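Long-range contacts in hypothetical protein PA4535 (Pseudomonas aeruginosa, PDB 1Y0K), which is of unknown function but belongs to a family of putative endonucleases in the PD-(D/E)XK nuclease clan: residues 12-17 and 144-149; 32-37 and 140-145. One frame throughout, in Å; residues are numbered along the deposited sequence.

Starting from the N terminus, helix 3-23 is followed directly by helix 26-40, and both come to rest on strand 140-146, which the chain delivers about a hundred residues later. Interaction 2, between 32-37 and 140-145, closes the shorter loop and is nested in sequence inside the larger one closed by interaction 1, between 12-17 and 144-149. The two contacts share Phe144 and Val145, and their centres lie about 14 Å apart. Interaction 2 lies near the centre of the chain, on the body of the strand, whereas interaction 1 lies farther out, where the strand gives way to a loop. Together they tie the N-terminal helical pair to the central mixed sheet.

Interaction 1 of 2, residues 12-17 and 144-149; sequences RQAEQA and FVNLKR
Asn146 reaches across to the helix 12-17 and holds it with one hydrogen bond, from its ND2 to the backbone O of Ala14, 2.9 Å long and nearly straight at 166°. The oxygen lies in the plane of the Asn146 amide, while the nitrogen meets the Ala14 carbonyl tilted 26° out of the carbonyl plane. With CG held anti to the backbone N (chi1 -174°), the amide projects to the helix, and its other end rests on the same residue: Asn146 OD1 is 3.3 Å from Ala14 CB. Ala14 thus meets both ends of the amide, ND2 at its carbonyl oxygen and OD1 at its methyl, and ND2 also makes a weak hydrogen bond to OD1 of Asn18, just beyond this segment.

To one side of the amide, Ala17 CB lies beside Asn146 ND2 and makes an apolar contact at the edge of the Phe144 ring, near its plane, 4.2 Å from Phe144 CZ. To the other side the contact opens toward solvent, and the side chains of Glu15 and Lys148 pass each other at a slant. Their closest approach, 3.0 Å, is between Glu15 OE2 and Lys148 CE; with its last torsion bent, Lys148 NZ stays 4.0 Å from Glu15 OE2, too far for a salt bridge, although the opposite charges probably still attract.

Asp74 positions the loop end by accepting hydrogen bonds from the backbone N of Lys148 and of Arg149. Behind the contact, strand 140-146 runs between strands 65-73 and 171-175, and helix 3-23 crosses its C-terminal end.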
loop_
_atom_site.group_PDB
_atom_site.type_symbol
_atom_site.label_atom_id
_atom_site.label_comp_id
_atom_site.label_asym_id
_atom_site.label_seq_id
_atom_site.Cartn_x
_atom_site.Cartn_y
_atom_site.Cartn_z
ATOM N N ARG A 12 15.466 -10.758 4.726
ATOM C CA ARG A 12 15.005 -12.061 4.219
ATOM C C ARG A 12 13.490 -12.064 4.003
ATOM O O ARG A 12 12.990 -12.609 3.017
ATOM C CB ARG A 12 15.428 -13.203 5.150
ATOM C CG ARG A 12 16.939 -13.425 5.191
ATOM C CD ARG A 12 17.297 -14.787 5.821
ATOM N NE ARG A 12 16.584 -14.992 7.078
ATOM C CZ ARG A 12 16.985 -14.531 8.259
ATOM N NH1 ARG A 12 18.120 -13.843 8.374
ATOM N NH2 ARG A 12 16.235 -14.761 9.329
ATOM N N GLN A 13 12.768 -11.445 4.937
ATOM C CA GLN A 13 11.330 -11.231 4.811
ATOM C C GLN A 13 10.981 -10.472 3.516
ATOM O O GLN A 13 10.073 -10.876 2.767
ATOM C CB GLN A 13 10.826 -10.468 6.035
ATOM C CG GLN A 13 9.339 -10.123 6.032
ATOM C CD GLN A 13 8.877 -9.695 7.404
ATOM O OE1 GLN A 13 8.354 -10.509 8.171
ATOM N NE2 GLN A 13 9.094 -8.425 7.739
ATOM N N ALA A 14 11.704 -9.384 3.256
ATOM C CA ALA A 14 11.500 -8.603 2.035
ATOM C C ALA A 14 11.757 -9.458 0.799
ATOM O O ALA A 14 10.986 -9.430 -0.172
ATOM C CB ALA A 14 12.388 -7.356 2.029
ATOM N N GLU A 15 12.837 -10.234 0.841
ATOM C CA GLU A 15 13.173 -11.150 -0.248
ATOM C C GLU A 15 12.048 -12.145 -0.526
ATOM O O GLU A 15 11.706 -12.382 -1.688
ATOM C CB GLU A 15 14.475 -11.900 0.056
ATOM C CG GLU A 15 15.726 -11.063 -0.059
ATOM C CD GLU A 15 16.990 -11.816 0.357
ATOM O OE1 GLU A 15 16.917 -12.714 1.234
ATOM O OE2 GLU A 15 18.068 -11.499 -0.190
ATOM N N GLN A 16 11.469 -12.705 0.537
ATOM C CA GLN A 16 10.366 -13.667 0.434
ATOM C C GLN A 16 9.151 -13.079 -0.260
ATOM O O GLN A 16 8.536 -13.740 -1.095
ATOM C CB GLN A 16 9.940 -14.166 1.811
ATOM C CG GLN A 16 10.771 -15.303 2.353
ATOM C CD GLN A 16 10.540 -15.537 3.834
ATOM O OE1 GLN A 16 11.480 -15.822 4.576
ATOM N NE2 GLN A 16 9.287 -15.410 4.278
ATOM N N ALA A 17 8.804 -11.846 0.110
ATOM C CA ALA A 17 7.691 -11.142 -0.514
ATOM C C ALA A 17 7.957 -10.936 -2.006
ATOM O O ALA A 17 7.072 -11.165 -2.819
ATOM C CB ALA A 17 7.431 -9.811 0.179
ATOM N N PHE A 144 1.685 -1.442 -2.395
ATOM C CA PHE A 144 2.450 -2.466 -1.671
ATOM C C PHE A 144 3.918 -2.051 -1.721
ATOM O O PHE A 144 4.522 -1.986 -2.797
ATOM C CB PHE A 144 2.253 -3.868 -2.253
ATOM C CG PHE A 144 2.998 -4.928 -1.491
ATOM C CD1 PHE A 144 2.426 -5.497 -0.355
ATOM C CD2 PHE A 144 4.270 -5.334 -1.886
ATOM C CE1 PHE A 144 3.111 -6.468 0.382
ATOM C CE2 PHE A 144 4.963 -6.313 -1.151
ATOM C CZ PHE A 144 4.378 -6.870 -0.017
ATOM N N VAL A 145 4.450 -1.712 -0.554
ATOM C CA VAL A 145 5.777 -1.143 -0.424
ATOM C C VAL A 145 6.734 -2.174 0.198
ATOM O O VAL A 145 6.531 -2.638 1.328
ATOM C CB VAL A 145 5.755 0.167 0.415
ATOM C CG1 VAL A 145 7.142 0.832 0.404
ATOM C CG2 VAL A 145 4.716 1.137 -0.127
ATOM N N ASN A 146 7.787 -2.508 -0.542
ATOM C CA ASN A 146 8.729 -3.533 -0.114
ATOM C C ASN A 146 10.120 -3.248 -0.671
ATOM O O ASN A 146 10.383 -3.463 -1.845
ATOM C CB ASN A 146 8.249 -4.926 -0.536
ATOM C CG ASN A 146 9.124 -6.029 0.022
ATOM O OD1 ASN A 146 9.458 -6.029 1.212
ATOM N ND2 ASN A 146 9.516 -6.964 -0.834
ATOM N N LEU A 147 10.996 -2.758 0.197
ATOM C CA LEU A 147 12.330 -2.320 -0.206
ATOM C C LEU A 147 13.348 -3.223 0.456
ATOM O O LEU A 147 13.335 -3.363 1.673
ATOM C CB LEU A 147 12.568 -0.867 0.227
ATOM C CG LEU A 147 11.509 0.180 -0.165
ATOM C CD1 LEU A 147 11.798 1.526 0.486
ATOM C CD2 LEU A 147 11.394 0.332 -1.682
ATOM N N LYS A 148 14.223 -3.842 -0.332
ATOM C CA LYS A 148 15.273 -4.671 0.254
ATOM C C LYS A 148 16.356 -3.793 0.904
ATOM O O LYS A 148 16.989 -4.207 1.880
ATOM C CB LYS A 148 15.872 -5.631 -0.784
ATOM C CG LYS A 148 16.830 -6.665 -0.184
ATOM C CD LYS A 148 17.323 -7.690 -1.199
ATOM C CE LYS A 148 18.455 -8.549 -0.640
ATOM N NZ LYS A 148 19.670 -7.783 -0.219
ATOM N N ARG A 149 16.535 -2.580 0.385
ATOM C CA ARG A 149 17.607 -1.680 0.834
ATOM C C ARG A 149 17.212 -0.773 2.008
ATOM O O ARG A 149 18.064 -0.080 2.582
ATOM C CB ARG A 149 18.123 -0.815 -0.331
ATOM C CG ARG A 149 18.480 -1.572 -1.616
ATOM C CD ARG A 149 19.694 -2.466 -1.446
ATOM N NE ARG A 149 20.127 -3.010 -2.732
ATOM C CZ ARG A 149 19.884 -4.251 -3.153
ATOM N NH1 ARG A 149 19.221 -5.110 -2.386
ATOM N NH2 ARG A 149 20.320 -4.636 -4.347
#

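Interaction 2 of 2, residues 32-37 and 140-145; sequences WVCQRF and DLLAFV
Leu142 is the bump that fits the hollow between Val33, Cys34 and Phe37 on the helix 32-37. Its CG lies anti to the backbone N, which carries both methyls out to the helix, and the two divide the work. CD1 stands over the centre of the Phe37 ring as a CH-pi contact, 3.7 Å from the centroid and 13° off the ring normal, while CD2 enters beside Val33 CG1, at 3.8 Å, and rests on CA and SG of Cys34.

The pair exemplifies a helix laid on a sheet face: the helix crosses the strand almost at right angles (91°), and Leu142 and Phe144, two residues apart on strand 140-146, both point to it. Such a mixed sheet with helices packed against it is consistent with the alpha/beta core of PD-(D/E)XK nucleases.

Val33 fits between these two strand residues, its CG2 lying 3.8 Å from Phe144 CB. One residue earlier on the helix, Trp32 swings its six-membered ring to Phe144 in an offset edge-to-face pair, with centroids 5.2 Å apart and planes at 63°. The indole edge at CZ3 and CH2 comes over the phenyl face, CZ3 approaching Phe144 CE1 to 3.5 Å. Arg36 CG, one turn on, lies over the centre of a face of the Trp32 indole.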
loop_
_atom_site.group_PDB
_atom_site.type_symbol
_atom_site.label_atom_id
_atom_site.label_comp_id
_atom_site.label_asym_id
_atom_site.label_seq_id
_atom_site.Cartn_x
_atom_site.Cartn_y
_atom_site.Cartn_z
ATOM N N TRP A 32 -4.134 -10.314 -3.577
ATOM C CA TRP A 32 -3.312 -10.698 -2.437
ATOM C C TRP A 32 -2.935 -9.446 -1.638
ATOM O O TRP A 32 -3.035 -9.451 -0.421
ATOM C CB TRP A 32 -2.069 -11.465 -2.926
ATOM C CG TRP A 32 -1.026 -11.819 -1.875
ATOM C CD1 TRP A 32 -0.919 -12.993 -1.193
ATOM C CD2 TRP A 32 0.076 -11.004 -1.453
ATOM N NE1 TRP A 32 0.171 -12.955 -0.342
ATOM C CE2 TRP A 32 0.801 -11.745 -0.487
ATOM C CE3 TRP A 32 0.521 -9.712 -1.793
ATOM C CZ2 TRP A 32 1.944 -11.238 0.145
ATOM C CZ3 TRP A 32 1.667 -9.201 -1.166
ATOM C CH2 TRP A 32 2.367 -9.969 -0.207
ATOM N N VAL A 33 -2.532 -8.374 -2.321
ATOM C CA VAL A 33 -2.197 -7.114 -1.632
ATOM C C VAL A 33 -3.400 -6.600 -0.828
ATOM O O VAL A 33 -3.268 -6.216 0.343
ATOM C CB VAL A 33 -1.715 -6.028 -2.616
ATOM C CG1 VAL A 33 -1.595 -4.680 -1.915
ATOM C CG2 VAL A 33 -0.359 -6.423 -3.216
ATOM N N CYS A 34 -4.566 -6.589 -1.462
ATOM C CA CYS A 34 -5.793 -6.167 -0.790
ATOM C C CYS A 34 -6.061 -7.029 0.447
ATOM O O CYS A 34 -6.393 -6.504 1.500
ATOM C CB CYS A 34 -6.980 -6.211 -1.755
ATOM S SG CYS A 34 -6.829 -5.001 -3.103
ATOM N N GLN A 35 -5.920 -8.346 0.322
ATOM C CA GLN A 35 -6.141 -9.214 1.487
ATOM C C GLN A 35 -5.183 -8.899 2.628
ATOM O O GLN A 35 -5.604 -8.817 3.778
ATOM C CB GLN A 35 -6.027 -10.685 1.106
ATOM C CG GLN A 35 -7.236 -11.214 0.365
ATOM C CD GLN A 35 -7.155 -12.718 0.184
ATOM O OE1 GLN A 35 -6.984 -13.467 1.150
ATOM N NE2 GLN A 35 -7.264 -13.163 -1.041
ATOM N N ARG A 36 -3.899 -8.719 2.312
ATOM C CA ARG A 36 -2.889 -8.397 3.343
ATOM C C ARG A 36 -3.235 -7.088 4.054
ATOM O O ARG A 36 -3.099 -6.966 5.277
ATOM C CB ARG A 36 -1.480 -8.310 2.733
ATOM C CG ARG A 36 -0.930 -9.621 2.085
ATOM C CD ARG A 36 -0.876 -10.856 3.041
ATOM N NE ARG A 36 -2.163 -11.504 3.343
ATOM C CZ ARG A 36 -2.902 -12.217 2.488
ATOM N NH1 ARG A 36 -4.042 -12.771 2.895
ATOM N NH2 ARG A 36 -2.535 -12.372 1.222
ATOM N N PHE A 37 -3.693 -6.108 3.279
ATOM C CA PHE A 37 -4.089 -4.801 3.821
ATOM C C PHE A 37 -5.300 -4.928 4.746
ATOM O O PHE A 37 -5.304 -4.392 5.859
ATOM C CB PHE A 37 -4.375 -3.856 2.641
ATOM C CG PHE A 37 -4.872 -2.493 3.027
ATOM C CD1 PHE A 37 -4.094 -1.642 3.806
ATOM C CD2 PHE A 37 -6.096 -2.033 2.545
ATOM C CE1 PHE A 37 -4.538 -0.368 4.127
ATOM C CE2 PHE A 37 -6.560 -0.759 2.867
ATOM C CZ PHE A 37 -5.765 0.083 3.662
ATOM N N ASP A 140 -9.428 4.325 -4.764
ATOM C CA ASP A 140 -8.728 4.123 -3.496
ATOM C C ASP A 140 -7.363 3.510 -3.776
ATOM O O ASP A 140 -7.249 2.315 -4.048
ATOM C CB ASP A 140 -9.560 3.200 -2.614
ATOM C CG ASP A 140 -10.972 3.733 -2.399
ATOM O OD1 ASP A 140 -11.099 4.872 -1.902
ATOM O OD2 ASP A 140 -11.951 3.015 -2.715
ATOM N N LEU A 141 -6.329 4.340 -3.749
ATOM C CA LEU A 141 -4.994 3.872 -4.104
ATOM C C LEU A 141 -4.408 3.041 -2.970
ATOM O O LEU A 141 -4.556 3.389 -1.797
ATOM C CB LEU A 141 -4.073 5.052 -4.441
ATOM C CG LEU A 141 -4.186 5.633 -5.869
ATOM C CD1 LEU A 141 -3.314 4.859 -6.807
ATOM C CD2 LEU A 141 -5.625 5.675 -6.424
ATOM N N LEU A 142 -3.753 1.945 -3.338
ATOM C CA LEU A 142 -3.153 1.025 -2.367
ATOM C C LEU A 142 -1.780 0.592 -2.859
ATOM O O LEU A 142 -1.670 -0.138 -3.849
ATOM C CB LEU A 142 -4.050 -0.198 -2.143
ATOM C CG LEU A 142 -3.551 -1.254 -1.152
ATOM C CD1 LEU A 142 -3.326 -0.638 0.244
ATOM C CD2 LEU A 142 -4.536 -2.432 -1.080
ATOM N N ALA A 143 -0.738 1.069 -2.177
ATOM C CA ALA A 143 0.642 0.752 -2.557
ATOM C C ALA A 143 1.137 -0.416 -1.736
ATOM O O ALA A 143 1.026 -0.382 -0.504
ATOM C CB ALA A 143 1.555 1.962 -2.296
ATOM N N PHE A 144 1.685 -1.442 -2.395
ATOM C CA PHE A 144 2.450 -2.466 -1.671
ATOM C C PHE A 144 3.918 -2.051 -1.721
ATOM O O PHE A 144 4.522 -1.986 -2.797
ATOM C CB PHE A 144 2.253 -3.868 -2.253
ATOM C CG PHE A 144 2.998 -4.928 -1.491
ATOM C CD1 PHE A 144 2.426 -5.497 -0.355
ATOM C CD2 PHE A 144 4.270 -5.334 -1.886
ATOM C CE1 PHE A 144 3.111 -6.468 0.382
ATOM C CE2 PHE A 144 4.963 -6.313 -1.151
ATOM C CZ PHE A 144 4.378 -6.870 -0.017
ATOM N N VAL A 145 4.450 -1.712 -0.554
ATOM C CA VAL A 145 5.777 -1.143 -0.424
ATOM C C VAL A 145 6.734 -2.174 0.198
ATOM O O VAL A 145 6.531 -2.638 1.328
ATOM C CB VAL A 145 5.755 0.167 0.415
ATOM C CG1 VAL A 145 7.142 0.832 0.404
ATOM C CG2 VAL A 145 4.716 1.137 -0.127
#